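Local coordinates for protein cortical-lytic enzyme (Bacillus cereus, PDB 4S3J) that cleaves partially degraded spore-cortex peptidoglycan as an N-acetylglucosaminidase of glycosyl hydrolase family 18 during germination, probably recognising its muramic acid delta-lactam residues, at residues I108-P113 with D214-F219; F139-K144 with K150-T155; N160-T163 with I168-L171; K198-I203 with K238-S243. All coordinates share one frame; numbering follows the deposited sequence.

Interaction 1: I108-P113 with D214-F219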
loop_
_atom_site.group_PDB
_atom_site.type_symbol
_atom_site.label_atom_id
_atom_site.label_comp_id
_atom_site.label_asym_id
_atom_site.label_seq_id
_atom_site.Cartn_x
_atom_site.Cartn_y
_atom_site.Cartn_z
ATOM N N ILE A 108 6.331 3.708 2.421
ATOM C CA ILE A 108 6.217 3.271 3.800
ATOM C C ILE A 108 5.670 1.861 3.809
ATOM O O ILE A 108 4.861 1.528 2.947
ATOM C CB ILE A 108 5.258 4.144 4.627
ATOM C CG1 ILE A 108 5.674 5.617 4.556
ATOM C CG2 ILE A 108 5.175 3.632 6.072
ATOM C CD1 ILE A 108 4.568 6.537 4.987
ATOM N N ALA A 109 6.118 1.027 4.738
ATOM C CA ALA A 109 5.409 -0.225 5.023
ATOM C C ALA A 109 5.227 -0.414 6.522
ATOM O O ALA A 109 6.139 -0.153 7.303
ATOM C CB ALA A 109 6.137 -1.411 4.445
ATOM N N TYR A 110 4.050 -0.903 6.905
ATOM C CA TYR A 110 3.715 -1.178 8.288
ATOM C C TYR A 110 3.981 -2.626 8.645
ATOM O O TYR A 110 3.750 -3.515 7.831
ATOM C CB TYR A 110 2.235 -0.853 8.556
ATOM C CG TYR A 110 1.974 0.632 8.727
ATOM C CD1 TYR A 110 1.892 1.484 7.638
ATOM C CD2 TYR A 110 1.838 1.182 10.003
ATOM C CE1 TYR A 110 1.668 2.852 7.805
ATOM C CE2 TYR A 110 1.617 2.552 10.172
ATOM C CZ TYR A 110 1.533 3.380 9.062
ATOM O OH TYR A 110 1.331 4.752 9.180
ATOM N N LEU A 111 4.440 -2.848 9.877
ATOM C CA LEU A 111 4.670 -4.171 10.451
ATOM C C LEU A 111 3.803 -4.297 11.677
ATOM O O LEU A 111 3.897 -3.450 12.567
ATOM C CB LEU A 111 6.146 -4.352 10.836
ATOM C CG LEU A 111 6.554 -5.587 11.634
ATOM C CD1 LEU A 111 6.404 -6.839 10.774
ATOM C CD2 LEU A 111 7.980 -5.482 12.177
ATOM N N GLN A 112 2.973 -5.331 11.741
ATOM C CA GLN A 112 2.078 -5.536 12.870
ATOM C C GLN A 112 2.084 -6.993 13.277
ATOM O O GLN A 112 1.261 -7.760 12.789
ATOM C CB GLN A 112 0.651 -5.108 12.520
ATOM C CG GLN A 112 -0.313 -5.275 13.691
ATOM C CD GLN A 112 -1.774 -5.285 13.278
ATOM O OE1 GLN A 112 -2.159 -5.929 12.298
ATOM N NE2 GLN A 112 -2.593 -4.551 14.021
ATOM N N PRO A 113 2.985 -7.380 14.182
ATOM C CA PRO A 113 3.017 -8.790 14.597
ATOM C C PRO A 113 1.842 -9.170 15.494
ATOM O O PRO A 113 1.226 -8.290 16.103
ATOM C CB PRO A 113 4.352 -8.909 15.350
ATOM C CG PRO A 113 5.131 -7.703 14.963
ATOM C CD PRO A 113 4.113 -6.631 14.751
ATOM N N ASP A 214 11.008 9.978 12.389
ATOM C CA ASP A 214 9.647 10.449 12.131
ATOM C C ASP A 214 8.729 9.967 13.241
ATOM O O ASP A 214 8.702 8.779 13.552
ATOM C CB ASP A 214 9.112 9.945 10.785
ATOM C CG ASP A 214 7.682 10.428 10.509
ATOM O OD1 ASP A 214 7.497 11.615 10.159
ATOM O OD2 ASP A 214 6.731 9.630 10.641
ATOM N N ILE A 215 7.993 10.900 13.833
ATOM C CA ILE A 215 6.999 10.610 14.854
ATOM C C ILE A 215 5.630 10.600 14.207
ATOM O O ILE A 215 5.213 11.595 13.599
ATOM C CB ILE A 215 7.030 11.654 16.001
ATOM C CG1 ILE A 215 8.340 11.583 16.797
ATOM C CG2 ILE A 215 5.925 11.361 17.020
ATOM C CD1 ILE A 215 9.565 11.998 16.106
ATOM N N HIS A 216 4.959 9.458 14.299
ATOM C CA HIS A 216 3.704 9.240 13.602
ATOM C C HIS A 216 2.536 8.962 14.548
ATOM O O HIS A 216 2.550 7.965 15.259
ATOM C CB HIS A 216 3.819 8.054 12.647
ATOM C CG HIS A 216 2.595 7.850 11.814
ATOM N ND1 HIS A 216 2.429 8.445 10.594
ATOM C CD2 HIS A 216 1.451 7.157 12.057
ATOM C CE1 HIS A 216 1.244 8.119 10.094
ATOM N NE2 HIS A 216 0.635 7.346 10.974
ATOM N N PHE A 217 1.515 9.817 14.517
ATOM C CA PHE A 217 0.315 9.599 15.310
ATOM C C PHE A 217 -0.798 8.961 14.503
ATOM O O PHE A 217 -1.239 9.483 13.451
ATOM C CB PHE A 217 -0.166 10.912 15.920
ATOM C CG PHE A 217 0.796 11.483 16.893
ATOM C CD1 PHE A 217 0.857 10.986 18.182
ATOM C CD2 PHE A 217 1.646 12.514 16.534
ATOM C CE1 PHE A 217 1.750 11.487 19.087
ATOM C CE2 PHE A 217 2.547 13.032 17.447
ATOM C CZ PHE A 217 2.597 12.516 18.728
ATOM N N ASP A 218 -1.174 7.772 14.949
ATOM C CA ASP A 218 -2.357 7.107 14.449
ATOM C C ASP A 218 -3.400 7.149 15.556
ATOM O O ASP A 218 -3.578 6.179 16.291
ATOM C CB ASP A 218 -2.058 5.677 14.024
ATOM C CG ASP A 218 -3.285 4.975 13.473
ATOM O OD1 ASP A 218 -4.267 5.678 13.134
ATOM O OD2 ASP A 218 -3.258 3.734 13.354
ATOM N N PHE A 219 -4.040 8.305 15.696
ATOM C CA PHE A 219 -5.143 8.493 16.638
ATOM C C PHE A 219 -6.455 8.361 15.862
ATOM O O PHE A 219 -6.711 9.134 14.916
ATOM C CB PHE A 219 -5.075 9.871 17.323
ATOM C CG PHE A 219 -3.988 10.010 18.378
ATOM C CD1 PHE A 219 -3.235 8.928 18.804
ATOM C CD2 PHE A 219 -3.751 11.247 18.966
ATOM C CE1 PHE A 219 -2.267 9.076 19.784
ATOM C CE2 PHE A 219 -2.783 11.394 19.943
ATOM C CZ PHE A 219 -2.046 10.302 20.354
#
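Tyr110 spans the interior of the barrel to bring its hydroxyl over one face of the His216 imidazole. The hydroxyl lies toward the rim of that ring, with Tyr110 OH 3.2 Å from His216 NE2 and 3.5 Å from His216 CE1. NE2 arrives at the phenol's edge, near the plane of the Tyr110 ring, and the two side chains cross at about a right angle. The backbones stay far apart, Tyr110 CA and His216 CA being 11.7 Å from each other, as befits strands that are not neighbours in a TIM barrel and meet through inward-pointing side chains alone. His216 extends with CG anti to its backbone N (chi1 -175°), which carries the imidazole off strand 214-218 toward strand 104-111. Met170 packs against the ring, and Tyr110 meets the ring of Trp408. His216, Asp218 and Glu220, the probable proton donor, alternate at the end of strand 214-218 in the place of the family 18 DxDxE signature, His216 standing where the first aspartate usually is. With ND1 hydrogen-bonded to Ser248 and NE2 to Thr250, both on the next strand, the polar ring is accommodated in a buried barrel core and its rotation is fixed.

Interaction 2: F139-K144 with K150-T155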
loop_
_atom_site.group_PDB
_atom_site.type_symbol
_atom_site.label_atom_id
_atom_site.label_comp_id
_atom_site.label_asym_id
_atom_site.label_seq_id
_atom_site.Cartn_x
_atom_site.Cartn_y
_atom_site.Cartn_z
ATOM N N PHE A 139 4.014 -1.114 14.133
ATOM C CA PHE A 139 2.718 -0.830 14.729
ATOM C C PHE A 139 2.535 -1.677 15.985
ATOM O O PHE A 139 2.469 -2.913 15.853
ATOM C CB PHE A 139 1.607 -1.153 13.718
ATOM C CG PHE A 139 0.247 -0.631 14.114
ATOM C CD1 PHE A 139 -0.547 -1.329 14.996
ATOM C CD2 PHE A 139 -0.255 0.533 13.546
ATOM C CE1 PHE A 139 -1.811 -0.850 15.351
ATOM C CE2 PHE A 139 -1.507 0.994 13.894
ATOM C CZ PHE A 139 -2.278 0.307 14.783
ATOM N N SER A 140 2.453 -1.112 17.202
ATOM C CA SER A 140 2.577 0.320 17.529
ATOM C C SER A 140 3.013 0.484 18.990
ATOM O O SER A 140 3.043 -0.475 19.745
ATOM C CB SER A 140 1.242 1.051 17.338
ATOM O OG SER A 140 0.343 0.706 18.381
ATOM N N PHE A 141 3.369 1.705 19.355
ATOM C CA PHE A 141 3.484 2.132 20.754
ATOM C C PHE A 141 2.124 2.650 21.183
ATOM O O PHE A 141 1.585 3.546 20.533
ATOM C CB PHE A 141 4.507 3.247 20.909
ATOM C CG PHE A 141 5.938 2.822 20.737
ATOM C CD1 PHE A 141 6.418 2.442 19.484
ATOM C CD2 PHE A 141 6.817 2.839 21.809
ATOM C CE1 PHE A 141 7.731 2.074 19.323
ATOM C CE2 PHE A 141 8.148 2.468 21.640
ATOM C CZ PHE A 141 8.600 2.089 20.395
ATOM N N GLU A 142 1.566 2.119 22.268
ATOM C CA GLU A 142 0.252 2.543 22.729
ATOM C C GLU A 142 0.399 3.617 23.801
ATOM O O GLU A 142 1.112 3.419 24.775
ATOM C CB GLU A 142 -0.545 1.343 23.259
ATOM C CG GLU A 142 -0.736 0.289 22.148
ATOM C CD GLU A 142 -1.524 -0.950 22.546
ATOM O OE1 GLU A 142 -1.833 -1.132 23.739
ATOM O OE2 GLU A 142 -1.825 -1.759 21.636
ATOM N N ALA A 143 -0.257 4.752 23.587
ATOM C CA ALA A 143 -0.269 5.853 24.542
ATOM C C ALA A 143 -1.020 5.427 25.786
ATOM O O ALA A 143 -1.999 4.690 25.693
ATOM C CB ALA A 143 -0.919 7.062 23.922
ATOM N N LYS A 144 -0.579 5.930 26.939
ATOM C CA LYS A 144 -1.188 5.622 28.241
ATOM C C LYS A 144 -1.636 6.902 28.913
ATOM O O LYS A 144 -1.144 7.974 28.594
ATOM C CB LYS A 144 -0.195 4.845 29.114
ATOM C CG LYS A 144 0.032 3.439 28.584
ATOM C CD LYS A 144 1.302 2.774 29.100
ATOM C CE LYS A 144 1.431 2.710 30.607
ATOM N NZ LYS A 144 2.826 2.296 30.952
ATOM N N LYS A 150 3.466 2.231 25.917
ATOM C CA LYS A 150 3.698 0.793 25.931
ATOM C C LYS A 150 4.512 0.409 24.706
ATOM O O LYS A 150 4.031 0.555 23.584
ATOM C CB LYS A 150 2.382 0.026 25.908
ATOM C CG LYS A 150 2.550 -1.473 26.055
ATOM C CD LYS A 150 1.242 -2.208 25.896
ATOM C CE LYS A 150 1.480 -3.719 25.894
ATOM N NZ LYS A 150 0.221 -4.479 25.717
ATOM N N GLU A 151 5.738 -0.064 24.924
ATOM C CA GLU A 151 6.616 -0.430 23.815
ATOM C C GLU A 151 6.266 -1.821 23.301
ATOM O O GLU A 151 6.086 -2.751 24.100
ATOM C CB GLU A 151 8.080 -0.419 24.238
ATOM C CG GLU A 151 8.613 0.920 24.676
ATOM C CD GLU A 151 10.132 0.981 24.640
ATOM O OE1 GLU A 151 10.765 0.032 24.126
ATOM O OE2 GLU A 151 10.690 1.989 25.122
ATOM N N PRO A 152 6.208 -1.991 21.972
ATOM C CA PRO A 152 6.034 -3.335 21.401
ATOM C C PRO A 152 7.308 -4.173 21.483
ATOM O O PRO A 152 8.390 -3.624 21.648
ATOM C CB PRO A 152 5.662 -3.054 19.951
ATOM C CG PRO A 152 6.274 -1.744 19.651
ATOM C CD PRO A 152 6.215 -0.950 20.929
ATOM N N THR A 153 7.179 -5.493 21.348
ATOM C CA THR A 153 8.315 -6.370 21.586
ATOM C C THR A 153 9.403 -6.178 20.531
ATOM O O THR A 153 9.104 -5.858 19.382
ATOM C CB THR A 153 7.869 -7.859 21.616
ATOM O OG1 THR A 153 8.975 -8.686 21.985
ATOM C CG2 THR A 153 7.319 -8.309 20.266
ATOM N N GLU A 154 10.660 -6.350 20.939
ATOM C CA GLU A 154 11.804 -6.360 20.023
ATOM C C GLU A 154 11.907 -5.081 19.187
ATOM O O GLU A 154 12.290 -5.119 18.010
ATOM C CB GLU A 154 11.710 -7.591 19.110
ATOM C CG GLU A 154 11.621 -8.913 19.879
ATOM C CD GLU A 154 11.335 -10.107 18.974
ATOM O OE1 GLU A 154 12.077 -10.321 17.996
ATOM O OE2 GLU A 154 10.342 -10.818 19.238
ATOM N N THR A 155 11.587 -3.941 19.800
ATOM C CA THR A 155 11.638 -2.668 19.084
ATOM C C THR A 155 13.042 -2.366 18.588
ATOM O O THR A 155 13.210 -1.922 17.463
ATOM C CB THR A 155 11.134 -1.495 19.965
ATOM O OG1 THR A 155 9.724 -1.634 20.157
ATOM C CG2 THR A 155 11.348 -0.175 19.295
HETATM O O HOH W 1 2.488 -1.500 22.337
#
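Glu142 and Lys150 form an antiparallel hydrogen-bonded pair, the backbone join between segments 139-144 and 150-155. The bond from Lys150 N to Glu142 O is 2.9 Å and nearly straight, at 174°. Its return partner, from Glu142 N to Lys150 O, is longer at 3.2 Å and more bent, but it meets a lone pair in the carbonyl plane. Lys150 O also receives a water hydrogen and the CA-H of Phe141; the same water donates to Ser140 O, bridging the two segments beyond the last direct backbone pair. The Phe139-Ser140 peptide is cis, a non-proline cis bond of the kind known at barrel strand ends in family 18.

Aromatic and apolar contacts take over from there. Pro152 CD sits over the centre of the Phe141 ring, 3.6 Å from its centroid and 7° off the normal, a CH-pi contact. Phe141 CG is anti to its carbonyl carbon (chi1 -71°), and the ring runs beside the Glu151 side chain, with Phe141 CE2 3.4 Å from Glu151 CG. At the ring's edge, Thr155 CG2 reaches Phe141 CZ from the opposite direction, and Thr155 OG1 is tied back to Pro152 O across a type II turn.

Glu142 and Lys150 lie side by side, their charges near each other, but Glu142 OE1 and Lys150 NZ are 4.4 Å apart, beyond a salt bridge.

Strand 135-143 pairs on its other side with strand 168-177, where the Ser140 and Thr174 hydroxyls are hydrogen-bonded. Phe141 also packs on Leu171 and on Thr206 of helix 193-210, Glu151 bonds Tyr210 of that helix, and segment 150-155 leads into helix 155-164.

Interaction 3: N160-T163 with I168-L171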
loop_
_atom_site.group_PDB
_atom_site.type_symbol
_atom_site.label_atom_id
_atom_site.label_comp_id
_atom_site.label_asym_id
_atom_site.label_seq_id
_atom_site.Cartn_x
_atom_site.Cartn_y
_atom_site.Cartn_z
ATOM N N ASN A 160 16.734 -1.363 14.177
ATOM C CA ASN A 160 18.080 -1.578 13.656
ATOM C C ASN A 160 18.047 -2.137 12.232
ATOM O O ASN A 160 18.899 -1.799 11.406
ATOM C CB ASN A 160 18.865 -2.531 14.559
ATOM C CG ASN A 160 20.339 -2.606 14.191
ATOM O OD1 ASN A 160 20.964 -1.597 13.865
ATOM N ND2 ASN A 160 20.893 -3.812 14.222
ATOM N N ILE A 161 17.068 -2.989 11.944
ATOM C CA ILE A 161 16.897 -3.500 10.587
ATOM C C ILE A 161 16.696 -2.321 9.639
ATOM O O ILE A 161 17.304 -2.243 8.571
ATOM C CB ILE A 161 15.710 -4.482 10.493
ATOM C CG1 ILE A 161 16.082 -5.814 11.150
ATOM C CG2 ILE A 161 15.295 -4.728 9.033
ATOM C CD1 ILE A 161 14.929 -6.787 11.284
ATOM N N ALA A 162 15.815 -1.410 10.034
ATOM C CA ALA A 162 15.525 -0.242 9.222
ATOM C C ALA A 162 16.780 0.596 8.989
ATOM O O ALA A 162 17.150 0.869 7.845
ATOM C CB ALA A 162 14.447 0.593 9.877
ATOM N N THR A 163 17.447 0.953 10.088
ATOM C CA THR A 163 18.583 1.869 10.071
ATOM C C THR A 163 19.727 1.311 9.223
ATOM O O THR A 163 20.342 2.036 8.445
ATOM C CB THR A 163 19.052 2.138 11.521
ATOM O OG1 THR A 163 18.011 2.832 12.214
ATOM C CG2 THR A 163 20.343 2.970 11.576
ATOM N N ILE A 168 14.199 4.935 7.444
ATOM C CA ILE A 168 13.844 5.644 8.681
ATOM C C ILE A 168 12.808 4.845 9.444
ATOM O O ILE A 168 11.711 4.672 8.938
ATOM C CB ILE A 168 13.224 7.035 8.419
ATOM C CG1 ILE A 168 14.111 7.903 7.528
ATOM C CG2 ILE A 168 12.834 7.707 9.749
ATOM C CD1 ILE A 168 15.409 8.242 8.105
ATOM N N PRO A 169 13.120 4.380 10.676
ATOM C CA PRO A 169 12.016 3.767 11.429
ATOM C C PRO A 169 11.092 4.832 12.008
ATOM O O PRO A 169 11.581 5.820 12.538
ATOM C CB PRO A 169 12.731 2.964 12.515
ATOM C CG PRO A 169 14.017 3.678 12.726
ATOM C CD PRO A 169 14.402 4.288 11.399
ATOM N N MET A 170 9.784 4.668 11.841
ATOM C CA MET A 170 8.797 5.586 12.435
ATOM C C MET A 170 8.454 5.179 13.856
ATOM O O MET A 170 8.412 3.984 14.188
ATOM C CB MET A 170 7.532 5.619 11.571
ATOM C CG MET A 170 7.725 6.256 10.197
ATOM S SD MET A 170 6.499 5.764 8.949
ATOM C CE MET A 170 4.969 6.266 9.708
ATOM N N LEU A 171 8.255 6.178 14.706
ATOM C CA LEU A 171 7.698 5.965 16.033
ATOM C C LEU A 171 6.191 6.059 15.889
ATOM O O LEU A 171 5.628 7.161 15.831
ATOM C CB LEU A 171 8.247 7.001 17.024
ATOM C CG LEU A 171 7.621 7.017 18.425
ATOM C CD1 LEU A 171 7.552 5.644 19.047
ATOM C CD2 LEU A 171 8.393 7.938 19.351
#
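Ala162 rests its methyl against the ring of Pro169, the close-packed centre of a small helix-on-strand contact. Ala162 CB is 3.9 Å from Pro169 CB and 4.0 Å from Pro169 CD, so the methyl faces the proline ring from the helix side at ordinary van der Waals separation. Both residues are buried and direct their CB atoms at each other, and a short side chain on each lets the backbones come near, with Ala162 CA 5.8 Å from Pro169 CA. Leu136 of the adjoining strand and Met212 of a loop help to enclose this centre.

The other side is looser. Thr163, exposed to solvent, crosses the proline obliquely and brings its hydroxyl rather than its methyl to the ring, Thr163 OG1 lying 4.0 Å from Pro169 CD. Its chi1 of -65° sets OG1 beside the backbone N, where it is hydrogen-bonded to Ala159 O one turn back in the helix.

Strand 135-143, helix 155-164 and strand 168-177 form a beta-alpha-beta unit of the TIM barrel. Between helix and strand the contact is van der Waals packing, the threonine oxygen having its hydrogen bond within the helix, which is consistent with a fit set mainly by shape.

Interaction 4: K198-I203 with K238-S243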
loop_
_atom_site.group_PDB
_atom_site.type_symbol
_atom_site.label_atom_id
_atom_site.label_comp_id
_atom_site.label_asym_id
_atom_site.label_seq_id
_atom_site.Cartn_x
_atom_site.Cartn_y
_atom_site.Cartn_z
ATOM N N LYS A 198 4.397 15.773 29.680
ATOM C CA LYS A 198 5.144 14.562 30.012
ATOM C C LYS A 198 5.158 13.598 28.832
ATOM O O LYS A 198 6.176 12.987 28.522
ATOM C CB LYS A 198 4.524 13.867 31.224
ATOM C CG LYS A 198 5.196 12.549 31.609
ATOM C CD LYS A 198 4.659 11.995 32.930
ATOM C CE LYS A 198 5.186 10.581 33.188
ATOM N NZ LYS A 198 4.358 9.816 34.177
ATOM N N PHE A 199 4.009 13.489 28.183
ATOM C CA PHE A 199 3.834 12.628 27.009
ATOM C C PHE A 199 4.808 13.012 25.905
ATOM O O PHE A 199 5.522 12.148 25.364
ATOM C CB PHE A 199 2.372 12.726 26.535
ATOM C CG PHE A 199 1.979 11.745 25.442
ATOM C CD1 PHE A 199 2.226 10.386 25.577
ATOM C CD2 PHE A 199 1.295 12.187 24.335
ATOM C CE1 PHE A 199 1.838 9.490 24.597
ATOM C CE2 PHE A 199 0.898 11.293 23.342
ATOM C CZ PHE A 199 1.161 9.937 23.496
ATOM N N ILE A 200 4.843 14.292 25.558
ATOM C CA ILE A 200 5.715 14.741 24.473
ATOM C C ILE A 200 7.177 14.520 24.862
ATOM O O ILE A 200 7.989 14.109 24.048
ATOM C CB ILE A 200 5.465 16.226 24.119
ATOM C CG1 ILE A 200 4.047 16.387 23.580
ATOM C CG2 ILE A 200 6.485 16.722 23.102
ATOM C CD1 ILE A 200 3.619 17.804 23.349
ATOM N N THR A 201 7.511 14.780 26.121
ATOM C CA THR A 201 8.862 14.521 26.599
ATOM C C THR A 201 9.241 13.051 26.421
ATOM O O THR A 201 10.329 12.745 25.930
ATOM C CB THR A 201 9.000 14.927 28.085
ATOM O OG1 THR A 201 8.878 16.349 28.186
ATOM C CG2 THR A 201 10.342 14.522 28.649
ATOM N N ASN A 202 8.339 12.144 26.783
ATOM C CA ASN A 202 8.617 10.709 26.672
ATOM C C ASN A 202 8.727 10.246 25.221
ATOM O O ASN A 202 9.522 9.356 24.899
ATOM C CB ASN A 202 7.542 9.879 27.383
ATOM C CG ASN A 202 7.682 9.921 28.888
ATOM O OD1 ASN A 202 8.793 10.013 29.413
ATOM N ND2 ASN A 202 6.555 9.863 29.593
ATOM N N ILE A 203 7.901 10.837 24.363
ATOM C CA ILE A 203 7.942 10.553 22.924
ATOM C C ILE A 203 9.304 10.924 22.340
ATOM O O ILE A 203 9.881 10.158 21.567
ATOM C CB ILE A 203 6.825 11.315 22.183
ATOM C CG1 ILE A 203 5.467 10.704 22.540
ATOM C CG2 ILE A 203 7.043 11.289 20.658
ATOM C CD1 ILE A 203 4.292 11.576 22.154
ATOM N N LYS A 238 5.109 19.450 16.935
ATOM C CA LYS A 238 5.873 19.973 15.795
ATOM C C LYS A 238 6.872 21.027 16.257
ATOM O O LYS A 238 8.038 21.019 15.849
ATOM C CB LYS A 238 4.935 20.568 14.745
ATOM C CG LYS A 238 5.664 21.132 13.529
ATOM C CD LYS A 238 6.425 20.074 12.796
ATOM C CE LYS A 238 7.088 20.650 11.573
ATOM N NZ LYS A 238 8.074 19.685 11.048
ATOM N N ILE A 239 6.427 21.921 17.125
ATOM C CA ILE A 239 7.314 22.988 17.558
ATOM C C ILE A 239 8.484 22.431 18.364
ATOM O O ILE A 239 9.583 22.947 18.257
ATOM C CB ILE A 239 6.550 24.041 18.392
ATOM C CG1 ILE A 239 5.555 24.797 17.505
ATOM C CG2 ILE A 239 7.514 25.019 19.060
ATOM C CD1 ILE A 239 4.486 25.561 18.292
ATOM N N ARG A 240 8.284 21.328 19.087
ATOM C CA ARG A 240 9.354 20.800 19.928
ATOM C C ARG A 240 10.234 19.744 19.295
ATOM O O ARG A 240 11.235 19.364 19.895
ATOM C CB ARG A 240 8.765 20.197 21.212
ATOM C CG ARG A 240 8.269 21.236 22.212
ATOM C CD ARG A 240 7.599 20.597 23.428
ATOM N NE ARG A 240 8.520 19.771 24.210
ATOM C CZ ARG A 240 8.173 19.090 25.303
ATOM N NH1 ARG A 240 6.927 19.151 25.763
ATOM N NH2 ARG A 240 9.074 18.353 25.945
ATOM N N LEU A 241 9.916 19.294 18.082
ATOM C CA LEU A 241 10.771 18.295 17.437
ATOM C C LEU A 241 12.058 18.963 16.975
ATOM O O LEU A 241 12.000 19.946 16.252
ATOM C CB LEU A 241 10.079 17.626 16.246
ATOM C CG LEU A 241 8.889 16.716 16.537
ATOM C CD1 LEU A 241 8.246 16.277 15.243
ATOM C CD2 LEU A 241 9.347 15.524 17.316
ATOM N N PRO A 242 13.221 18.408 17.355
ATOM C CA PRO A 242 14.508 18.940 16.892
ATOM C C PRO A 242 14.783 18.746 15.398
ATOM O O PRO A 242 14.075 18.015 14.682
ATOM C CB PRO A 242 15.536 18.177 17.736
ATOM C CG PRO A 242 14.832 16.990 18.239
ATOM C CD PRO A 242 13.403 17.356 18.369
ATOM N N SER A 243 15.812 19.442 14.928
ATOM C CA SER A 243 16.247 19.327 13.549
ATOM C C SER A 243 16.537 17.870 13.197
ATOM O O SER A 243 17.118 17.114 13.979
ATOM C CB SER A 243 17.483 20.200 13.297
ATOM O OG SER A 243 18.590 19.753 14.058
#
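Arg240 lays its guanidinium group against two consecutive residues of helix 193-210, using its edge for one and its face for the other. At the edge, Arg240 NH2 donates to Thr201 OG1 over 3.0 Å with an N-H...O angle of 158°, the oxygen lying almost in the guanidinium plane. Over one face, toward the rim, comes the branch methyl of Ile200: its CG2 is 3.6 Å from both Arg240 CZ and Arg240 NH1. The flat group thus gains an apolar cover while its N-H stays directed at the hydroxyl.

One step outward, the torsions explain the fit. The arginine chain bends at chi3 (63°), turning the guanidinium onto the neighbouring helix, and Thr201 OG1 lies beside its own backbone N, hydrogen-bonded to Asn197 O. This single hydroxyl therefore links the arginine to the backbone one turn earlier, and Asn197 also touches Arg240.

Further out, Ile200 packs on Phe233, Asn236 and Val237 of helix 227-240, whose last residue is Arg240. The chain leaves helical geometry at Leu241, whose side chain touches Leu204 and Ile215. Ile203, on the inner side of helix 193-210, covers strands 168-177 and 214-218, so the contact joins two outer helices of the barrel that flank strand 214-218 in sequence.

All four contacts belong to one TIM barrel of glycosyl hydrolase family 18, with centres about 11 to 18 Å apart. Interaction 1 spans its interior, from strand 104-111 to strand 214-218, and encloses interactions 2 and 3 in sequence; those follow one another along the chain, and interaction 4 alternates with interaction 1. Strands 135-143 and 168-177 lie between the two strands of interaction 1, so interactions 2 and 3 each involve one of the two intervening strands. Interaction 4 lies outside them, where Ile203 meets Ile215 and Leu171 and where Phe199 touches Ala143. Inner core, strand wall and helical shell are thus tied together, with interaction 1 nearest the probable proton donor, Glu220.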